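Local coordinates for DR2417 (Deinococcus radiodurans, PDB 4XWW), which degrades RNA as a metallo-beta-lactamase family ribonuclease, RNase J, with 5'-3' exonuclease and possibly endonuclease activity, and probably takes part in rRNA maturation, at residues Trp80-Gly85 with Gly91-Ile96; Leu108-Ala113 with Ala277-Ala282; Thr389-Thr394 with Gln417-Pro422. One frame throughout, in Å; residues are numbered along the deposited sequence.

Interaction 1 (Trp80-Gly85 with Gly91-Ile96); sequences WILTHG and GGLPYI. With ZN (zinc ion), chain E.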
loop_
_atom_site.group_PDB
_atom_site.type_symbol
_atom_site.label_atom_id
_atom_site.label_comp_id
_atom_site.label_asym_id
_atom_site.label_seq_id
_atom_site.Cartn_x
_atom_site.Cartn_y
_atom_site.Cartn_z
ATOM N N TRP A 80 26.831 -12.636 21.708
ATOM C CA TRP A 80 25.655 -12.493 20.897
ATOM C C TRP A 80 24.917 -13.818 20.775
ATOM O O TRP A 80 25.547 -14.881 20.703
ATOM C CB TRP A 80 26.047 -11.993 19.502
ATOM C CG TRP A 80 25.321 -10.752 19.025
ATOM C CD1 TRP A 80 24.047 -10.680 18.522
ATOM C CD2 TRP A 80 25.837 -9.416 18.986
ATOM N NE1 TRP A 80 23.743 -9.384 18.182
ATOM C CE2 TRP A 80 24.826 -8.590 18.450
ATOM C CE3 TRP A 80 27.059 -8.837 19.349
ATOM C CZ2 TRP A 80 24.994 -7.215 18.272
ATOM C CZ3 TRP A 80 27.224 -7.466 19.172
ATOM C CH2 TRP A 80 26.194 -6.675 18.637
ATOM N N ILE A 81 23.591 -13.730 20.746
ATOM C CA ILE A 81 22.697 -14.829 20.413
ATOM C C ILE A 81 22.000 -14.506 19.093
ATOM O O ILE A 81 21.448 -13.414 18.950
ATOM C CB ILE A 81 21.628 -15.032 21.499
ATOM C CG1 ILE A 81 22.272 -15.458 22.824
ATOM C CG2 ILE A 81 20.568 -16.045 21.069
ATOM C CD1 ILE A 81 21.303 -15.400 23.958
ATOM N N LEU A 82 22.037 -15.437 18.140
ATOM C CA LEU A 82 21.314 -15.264 16.874
ATOM C C LEU A 82 20.210 -16.316 16.773
ATOM O O LEU A 82 20.508 -17.512 16.681
ATOM C CB LEU A 82 22.270 -15.376 15.675
ATOM C CG LEU A 82 23.474 -14.443 15.666
ATOM C CD1 LEU A 82 24.207 -14.571 14.337
ATOM C CD2 LEU A 82 22.978 -13.010 15.855
ATOM N N THR A 83 18.945 -15.881 16.786
ATOM C CA THR A 83 17.832 -16.830 16.898
ATOM C C THR A 83 17.490 -17.556 15.590
ATOM O O THR A 83 17.060 -18.700 15.622
ATOM C CB THR A 83 16.536 -16.160 17.431
ATOM O OG1 THR A 83 16.105 -15.111 16.543
ATOM C CG2 THR A 83 16.750 -15.580 18.853
ATOM N N HIS A 84 17.677 -16.880 14.462
ATOM C CA HIS A 84 17.411 -17.469 13.143
ATOM C C HIS A 84 17.896 -16.526 12.043
ATOM O O HIS A 84 18.229 -15.369 12.308
ATOM C CB HIS A 84 15.917 -17.816 12.930
ATOM C CG HIS A 84 14.969 -16.644 12.901
ATOM N ND1 HIS A 84 14.731 -15.845 13.992
ATOM C CD2 HIS A 84 14.130 -16.200 11.919
ATOM C CE1 HIS A 84 13.802 -14.947 13.697
ATOM N NE2 HIS A 84 13.426 -15.151 12.443
ATOM N N GLY A 85 17.946 -17.028 10.813
ATOM C CA GLY A 85 18.626 -16.334 9.733
ATOM C C GLY A 85 17.736 -15.416 8.873
ATOM O O GLY A 85 18.154 -15.053 7.774
ATOM N N GLY A 91 20.191 -9.102 9.264
ATOM C CA GLY A 91 20.587 -8.223 8.176
ATOM C C GLY A 91 21.424 -7.013 8.538
ATOM O O GLY A 91 22.113 -6.456 7.682
ATOM N N GLY A 92 21.366 -6.603 9.798
ATOM C CA GLY A 92 22.175 -5.492 10.264
ATOM C C GLY A 92 23.555 -5.860 10.788
ATOM O O GLY A 92 24.348 -4.986 11.101
ATOM N N LEU A 93 23.850 -7.152 10.892
ATOM C CA LEU A 93 25.105 -7.580 11.517
ATOM C C LEU A 93 26.398 -7.081 10.824
ATOM O O LEU A 93 27.352 -6.719 11.515
ATOM C CB LEU A 93 25.114 -9.112 11.643
ATOM C CG LEU A 93 24.021 -9.617 12.596
ATOM C CD1 LEU A 93 23.924 -11.130 12.635
ATOM C CD2 LEU A 93 24.235 -9.068 14.015
ATOM N N PRO A 94 26.438 -7.035 9.475
ATOM C CA PRO A 94 27.629 -6.461 8.832
ATOM C C PRO A 94 27.925 -5.035 9.297
ATOM O O PRO A 94 29.072 -4.678 9.562
ATOM C CB PRO A 94 27.256 -6.465 7.344
ATOM C CG PRO A 94 26.276 -7.551 7.212
ATOM C CD PRO A 94 25.479 -7.546 8.473
ATOM N N TYR A 95 26.871 -4.237 9.414
ATOM C CA TYR A 95 26.997 -2.851 9.852
ATOM C C TYR A 95 27.336 -2.738 11.337
ATOM O O TYR A 95 28.183 -1.934 11.727
ATOM C CB TYR A 95 25.704 -2.098 9.536
ATOM C CG TYR A 95 25.307 -2.253 8.084
ATOM C CD1 TYR A 95 24.505 -3.315 7.673
ATOM C CD2 TYR A 95 25.770 -1.365 7.117
ATOM C CE1 TYR A 95 24.154 -3.469 6.341
ATOM C CE2 TYR A 95 25.424 -1.515 5.784
ATOM C CZ TYR A 95 24.615 -2.568 5.403
ATOM O OH TYR A 95 24.263 -2.723 4.082
ATOM N N ILE A 96 26.692 -3.564 12.153
ATOM C CA ILE A 96 26.914 -3.570 13.597
ATOM C C ILE A 96 28.283 -4.181 13.968
ATOM O O ILE A 96 29.063 -3.557 14.705
ATOM C CB ILE A 96 25.759 -4.329 14.324
ATOM C CG1 ILE A 96 24.411 -3.626 14.087
ATOM C CG2 ILE A 96 26.084 -4.502 15.826
ATOM C CD1 ILE A 96 23.192 -4.471 14.386
HETATM ZN ZN ZN E . 11.622 -14.783 11.355
HETATM O O HOH W 1 10.646 -13.264 11.824
#

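Interaction 2 (Leu108-Ala113 with Ala277-Ala282); sequences LPLTLA and AQAAQA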
loop_
_atom_site.group_PDB
_atom_site.type_symbol
_atom_site.label_atom_id
_atom_site.label_comp_id
_atom_site.label_asym_id
_atom_site.label_seq_id
_atom_site.Cartn_x
_atom_site.Cartn_y
_atom_site.Cartn_z
ATOM N N LEU A 108 22.402 -21.393 15.379
ATOM C CA LEU A 108 22.277 -22.723 14.765
ATOM C C LEU A 108 22.875 -22.750 13.342
ATOM O O LEU A 108 23.154 -21.696 12.775
ATOM C CB LEU A 108 20.811 -23.160 14.787
ATOM C CG LEU A 108 20.467 -23.741 16.161
ATOM C CD1 LEU A 108 19.819 -22.702 17.046
ATOM C CD2 LEU A 108 19.606 -24.999 16.053
ATOM N N PRO A 109 23.117 -23.950 12.777
ATOM C CA PRO A 109 23.939 -24.005 11.557
ATOM C C PRO A 109 23.438 -23.188 10.348
ATOM O O PRO A 109 24.277 -22.549 9.714
ATOM C CB PRO A 109 23.944 -25.497 11.215
ATOM C CG PRO A 109 23.748 -26.169 12.504
ATOM C CD PRO A 109 22.806 -25.304 13.273
ATOM N N LEU A 110 22.151 -23.212 10.009
ATOM C CA LEU A 110 21.707 -22.433 8.849
ATOM C C LEU A 110 21.881 -20.944 9.137
ATOM O O LEU A 110 22.304 -20.176 8.272
ATOM C CB LEU A 110 20.241 -22.737 8.485
ATOM C CG LEU A 110 19.668 -21.920 7.319
ATOM C CD1 LEU A 110 20.489 -22.155 6.026
ATOM C CD2 LEU A 110 18.200 -22.278 7.124
ATOM N N THR A 111 21.584 -20.550 10.372
ATOM C CA THR A 111 21.757 -19.159 10.786
ATOM C C THR A 111 23.197 -18.715 10.559
ATOM O O THR A 111 23.456 -17.707 9.899
ATOM C CB THR A 111 21.380 -18.966 12.266
ATOM O OG1 THR A 111 20.047 -19.451 12.474
ATOM C CG2 THR A 111 21.440 -17.494 12.646
ATOM N N LEU A 112 24.156 -19.504 11.032
ATOM C CA LEU A 112 25.548 -19.123 10.860
ATOM C C LEU A 112 25.997 -19.178 9.401
ATOM O O LEU A 112 26.839 -18.380 8.979
ATOM C CB LEU A 112 26.464 -20.019 11.730
ATOM C CG LEU A 112 26.192 -19.938 13.238
ATOM C CD1 LEU A 112 27.287 -20.703 14.023
ATOM C CD2 LEU A 112 26.179 -18.508 13.715
ATOM N N ALA A 113 25.467 -20.127 8.631
ATOM C CA ALA A 113 25.864 -20.220 7.231
ATOM C C ALA A 113 25.444 -18.939 6.486
ATOM O O ALA A 113 26.217 -18.380 5.694
ATOM C CB ALA A 113 25.262 -21.452 6.577
ATOM N N ALA A 277 18.975 -21.986 -1.395
ATOM C CA ALA A 277 18.997 -23.417 -1.678
ATOM C C ALA A 277 20.392 -23.977 -1.366
ATOM O O ALA A 277 20.532 -25.082 -0.827
ATOM C CB ALA A 277 18.617 -23.696 -3.127
ATOM N N GLN A 278 21.415 -23.194 -1.698
ATOM C CA GLN A 278 22.790 -23.601 -1.446
ATOM C C GLN A 278 23.044 -23.751 0.043
ATOM O O GLN A 278 23.576 -24.767 0.478
ATOM C CB GLN A 278 23.774 -22.599 -2.043
ATOM C CG GLN A 278 24.058 -22.826 -3.507
ATOM C CD GLN A 278 25.015 -21.798 -4.071
ATOM O OE1 GLN A 278 25.586 -20.993 -3.333
ATOM N NE2 GLN A 278 25.196 -21.816 -5.389
ATOM N N ALA A 279 22.648 -22.738 0.811
ATOM C CA ALA A 279 22.807 -22.749 2.259
ATOM C C ALA A 279 21.985 -23.858 2.911
ATOM O O ALA A 279 22.472 -24.531 3.816
ATOM C CB ALA A 279 22.419 -21.388 2.845
ATOM N N ALA A 280 20.739 -24.033 2.464
ATOM C CA ALA A 280 19.876 -25.081 3.010
ATOM C C ALA A 280 20.455 -26.472 2.716
ATOM O O ALA A 280 20.425 -27.348 3.570
ATOM C CB ALA A 280 18.470 -24.968 2.455
ATOM N N GLN A 281 20.969 -26.678 1.508
ATOM C CA GLN A 281 21.550 -27.989 1.193
ATOM C C GLN A 281 22.821 -28.239 1.995
ATOM O O GLN A 281 23.036 -29.350 2.495
ATOM C CB GLN A 281 21.830 -28.107 -0.306
ATOM C CG GLN A 281 20.569 -28.257 -1.165
ATOM C CD GLN A 281 20.897 -28.517 -2.622
ATOM O OE1 GLN A 281 21.115 -27.591 -3.391
ATOM N NE2 GLN A 281 20.962 -29.780 -2.998
ATOM N N ALA A 282 23.649 -27.206 2.148
ATOM C CA ALA A 282 24.905 -27.361 2.890
ATOM C C ALA A 282 24.673 -27.700 4.359
ATOM O O ALA A 282 25.542 -28.288 5.001
ATOM C CB ALA A 282 25.757 -26.103 2.779
#

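Interaction 3 (Thr389-Thr394 with Gln417-Pro422); sequences TILNLT and QTLPRP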
loop_
_atom_site.group_PDB
_atom_site.type_symbol
_atom_site.label_atom_id
_atom_site.label_comp_id
_atom_site.label_asym_id
_atom_site.label_seq_id
_atom_site.Cartn_x
_atom_site.Cartn_y
_atom_site.Cartn_z
ATOM N N THR A 389 -1.317 -20.546 23.991
ATOM C CA THR A 389 -0.686 -21.774 24.432
ATOM C C THR A 389 0.631 -21.464 25.154
ATOM O O THR A 389 0.901 -21.975 26.248
ATOM C CB THR A 389 -0.434 -22.724 23.253
ATOM O OG1 THR A 389 -1.677 -23.309 22.851
ATOM C CG2 THR A 389 0.529 -23.851 23.655
ATOM N N ILE A 390 1.430 -20.581 24.564
ATOM C CA ILE A 390 2.688 -20.192 25.186
ATOM C C ILE A 390 2.482 -19.459 26.517
ATOM O O ILE A 390 3.152 -19.759 27.522
ATOM C CB ILE A 390 3.517 -19.321 24.246
ATOM C CG1 ILE A 390 3.807 -20.095 22.945
ATOM C CG2 ILE A 390 4.811 -18.838 24.975
ATOM C CD1 ILE A 390 4.463 -21.461 23.180
ATOM N N LEU A 391 1.561 -18.499 26.531
ATOM C CA LEU A 391 1.228 -17.788 27.765
ATOM C C LEU A 391 0.717 -18.747 28.840
ATOM O O LEU A 391 1.072 -18.601 30.004
ATOM C CB LEU A 391 0.190 -16.681 27.482
ATOM C CG LEU A 391 0.767 -15.395 26.873
ATOM C CD1 LEU A 391 -0.232 -14.697 25.976
ATOM C CD2 LEU A 391 1.221 -14.448 27.984
ATOM N N ASN A 392 -0.080 -19.743 28.462
ATOM C CA ASN A 392 -0.614 -20.694 29.444
ATOM C C ASN A 392 0.444 -21.667 29.960
ATOM O O ASN A 392 0.413 -22.067 31.123
ATOM C CB ASN A 392 -1.788 -21.494 28.851
ATOM C CG ASN A 392 -3.078 -20.676 28.732
ATOM O OD1 ASN A 392 -3.318 -19.741 29.500
ATOM N ND2 ASN A 392 -3.912 -21.036 27.764
ATOM N N LEU A 393 1.368 -22.054 29.090
ATOM C CA LEU A 393 2.415 -22.998 29.464
ATOM C C LEU A 393 3.492 -22.349 30.342
ATOM O O LEU A 393 4.019 -22.981 31.257
ATOM C CB LEU A 393 3.053 -23.588 28.203
ATOM C CG LEU A 393 2.261 -24.657 27.460
ATOM C CD1 LEU A 393 3.016 -25.065 26.210
ATOM C CD2 LEU A 393 2.054 -25.897 28.373
ATOM N N THR A 394 3.826 -21.094 30.045
ATOM C CA THR A 394 4.907 -20.412 30.760
ATOM C C THR A 394 4.450 -19.733 32.046
ATOM O O THR A 394 5.261 -19.560 32.976
ATOM C CB THR A 394 5.609 -19.375 29.881
ATOM O OG1 THR A 394 4.637 -18.503 29.303
ATOM C CG2 THR A 394 6.397 -20.067 28.782
ATOM N N GLN A 417 -4.739 -11.118 29.030
ATOM C CA GLN A 417 -5.686 -10.797 30.099
ATOM C C GLN A 417 -6.909 -11.710 30.134
ATOM O O GLN A 417 -7.604 -11.761 31.150
ATOM C CB GLN A 417 -6.135 -9.338 29.978
ATOM C CG GLN A 417 -5.076 -8.333 30.383
ATOM C CD GLN A 417 -4.564 -8.592 31.782
ATOM O OE1 GLN A 417 -5.344 -8.789 32.714
ATOM N NE2 GLN A 417 -3.250 -8.613 31.937
ATOM N N THR A 418 -7.162 -12.433 29.044
ATOM C CA THR A 418 -8.363 -13.276 28.928
ATOM C C THR A 418 -8.113 -14.694 29.444
ATOM O O THR A 418 -9.057 -15.470 29.607
ATOM C CB THR A 418 -8.885 -13.382 27.458
ATOM O OG1 THR A 418 -7.981 -14.163 26.669
ATOM C CG2 THR A 418 -9.110 -11.992 26.808
ATOM N N LEU A 419 -6.846 -15.018 29.696
ATOM C CA LEU A 419 -6.417 -16.376 30.080
ATOM C C LEU A 419 -6.528 -16.662 31.576
ATOM O O LEU A 419 -6.695 -15.739 32.378
ATOM C CB LEU A 419 -4.983 -16.602 29.593
ATOM C CG LEU A 419 -4.848 -16.309 28.094
ATOM C CD1 LEU A 419 -3.423 -16.573 27.603
ATOM C CD2 LEU A 419 -5.876 -17.090 27.253
ATOM N N PRO A 420 -6.448 -17.952 31.971
ATOM C CA PRO A 420 -6.682 -18.267 33.390
ATOM C C PRO A 420 -5.698 -17.612 34.372
ATOM O O PRO A 420 -6.099 -17.323 35.494
ATOM C CB PRO A 420 -6.552 -19.791 33.436
ATOM C CG PRO A 420 -6.946 -20.239 32.068
ATOM C CD PRO A 420 -6.454 -19.166 31.128
ATOM N N ARG A 421 -4.453 -17.384 33.968
ATOM C CA ARG A 421 -3.458 -16.798 34.872
ATOM C C ARG A 421 -2.672 -15.700 34.185
ATOM O O ARG A 421 -1.518 -15.899 33.810
ATOM C CB ARG A 421 -2.493 -17.858 35.394
ATOM C CG ARG A 421 -3.174 -18.975 36.171
ATOM C CD ARG A 421 -2.271 -19.490 37.277
ATOM N NE ARG A 421 -2.057 -20.930 37.196
ATOM C CZ ARG A 421 -0.960 -21.538 37.634
ATOM N NH1 ARG A 421 0.021 -20.825 38.173
ATOM N NH2 ARG A 421 -0.837 -22.855 37.528
ATOM N N PRO A 422 -3.293 -14.526 34.035
ATOM C CA PRO A 422 -2.647 -13.393 33.364
ATOM C C PRO A 422 -1.372 -13.002 34.088
ATOM O O PRO A 422 -1.256 -13.256 35.290
ATOM C CB PRO A 422 -3.692 -12.272 33.468
ATOM C CG PRO A 422 -4.976 -12.969 33.777
ATOM C CD PRO A 422 -4.609 -14.162 34.579
HETATM O O HOH W 2 -0.513 -16.916 31.350
HETATM O O HOH W 3 -2.749 -18.620 31.962
#

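Interaction 1 (Trp80-Gly85 with Gly91-Ile96)
Trp80 and Leu82 pack against Leu93 and Ile96 at the metal-binding edge of the metallo-beta-lactamase fold, where strand 77-82 runs into the His-x-His-x-Asp-His motif formed by His84, His86, Asp88 and His89. The chain turns back through the motif and the short helix 93-97 returns alongside the strand, with the Leu82 and Leu93 CA atoms still 10.1 Å apart, so the gap is bridged by side chains alone.

The apolar contacts form a small buried core. Leu82 and Leu93 meet tip to tip: Leu93 CD1 lies 3.8 Å from Leu82 CD2 and equally close to the other methyl of that leucine, so it sits in the fork. The second Leu93 methyl, CD2, turns to the indole and comes within 4.2 Å of Trp80 NE1. Ile96 meets the far end of the same ring at an oblique angle, its CG2 3.6 Å from Trp80 CH2. CG2 is anti to the Ile96 backbone N, while CG1 lies beside that N (chi1 -62°), and this directs CG2 at the indole. The indole is also tied down at its polar end, since NE1 bonds to the carbonyl of Asp47, and Phe97 packs against the ring edge-to-face.

Polar contacts lie at the other end of 80-85. His84 ND1 donates to Thr83 OG1 over 3.0 Å at an N-H...O angle of 152°, with the hydroxyl close to the imidazole plane. This second-shell bond probably limits rotation of the ring and is consistent with NE2 facing the metal. The zinc ion is held by His84, His86 and His153; it lies 2.1 Å from His84 NE2, and its fourth ligand, a water, stands in the plane of the His84 ring at its edge.

Interaction 2 (Leu108-Ala113 with Ala277-Ala282)
The peptide group joining Ala279 to Ala280 is the flat surface on which Leu110 rests: Leu110 CD1 stands almost directly over one face of it, 4.0 Å from Ala280 N and 3.8 Å from Ala279 O. The Ala279 methyl projects on that same side, so CD1 touches Ala279 CB as well, at 3.8 Å. Ala279 O also accepts a hydrogen bond from Thr283 OG1.

Leu110 is placed there by its first torsion. With CG anti to the backbone N (chi1 177°), the side chain extends from the first turn of helix 109-122 and carries one methyl onto helix 271-282. Ala113, one turn further on, presents its methyl toward the same neighbour, but Ala113 CB and Ala279 CB remain 4.7 Å apart, a looser approach.

The two helices come from different parts of the enzyme, the metallo-beta-lactamase domain and the beta-CASP domain inserted into it, and the contact is a small piece of the interface between them. Alanines on the facing side of helix 271-282 are consistent with the close approach: the CA atoms of Leu110 and Ala280 are only 6.7 Å apart, and the Ala280 methyl points away from the facing helix, so at this position the leucine meets main chain.

Polar atoms are served within each helix or by nearby loops. Leu108 occupies the N-cap position, and its carbonyl receives Leu112 N at 3.0 Å. The Leu110 N-H is taken by the carboxylate of Asp157, whose negative charge probably interacts favourably with the positive end of the helix dipole. On the other helix, the equivalent backbone bond runs from Gln281 N to Ala277 O.

Interaction 3 (Thr389-Thr394 with Gln417-Pro422)
Asn392 and Leu419 bring the last turns of helix 384-394 and the irregular loop after helix 406-417 together, their CA atoms 7.3 Å apart, while Leu391 and Pro422 mark a slightly wider approach further along. Leu419 is the main apolar group of the loop. Its side chain meets that of Leu391 at about a right angle, CD1 touching Leu391 CB at 3.6 Å; Leu206, His412 and Ala416 pack around the same Leu391 and carry the apolar patch into the domain.

Asn392 lies across the outer side of this patch. Its CG is anti to the carbonyl carbon (chi1 -74°), which brings OD1 over the loop, 3.6 Å from both Leu419 CB and Pro420 CD. These are van der Waals contacts; OD1 finds its polar partner in a water that donates to it at 2.8 Å and accepts Arg421 N. A second water bridges main chain to main chain, donating to Leu391 O at 2.7 Å and to Arg421 O at 2.8 Å.

Within the helix end, Ile390 O is gripped twice, by Thr394 N at 2.9 Å and by Thr394 OG1 at 2.6 Å, the two donors reaching it from opposite faces of its plane. All this lies in the RNA specificity region of the RNase J chain, where helix 384-394 also packs on helix 192-201 and strand 205-209.

The chemistry implies a two-part join: van der Waals contact comes from Leu391, Leu419, Asn392 and Pro420, whereas the polar links between the segments, to Arg421 N and O, run through two ordered waters.

In the fold
Interactions 1 and 2 adjoin: their centres lie 15 Å apart, and Thr111 of helix 109-122 packs on both the strand and the zinc-binding loop, Thr111 OG1 lying 3.4 Å from His84 CA and Thr111 CG2 3.8 Å from Leu82 CB. The helix that meets the beta-CASP domain in interaction 2 thus also backs the metal site of interaction 1. The nearest atom of interaction 1 is about 5 Å from the bound RNA and that of interaction 2 about 9 Å. Interaction 3 is remote, with centres 31 Å and 35 Å from those of interactions 1 and 2, yet the Leu391 side chain is about 10 Å from that of Asp209, the predicted proton donor.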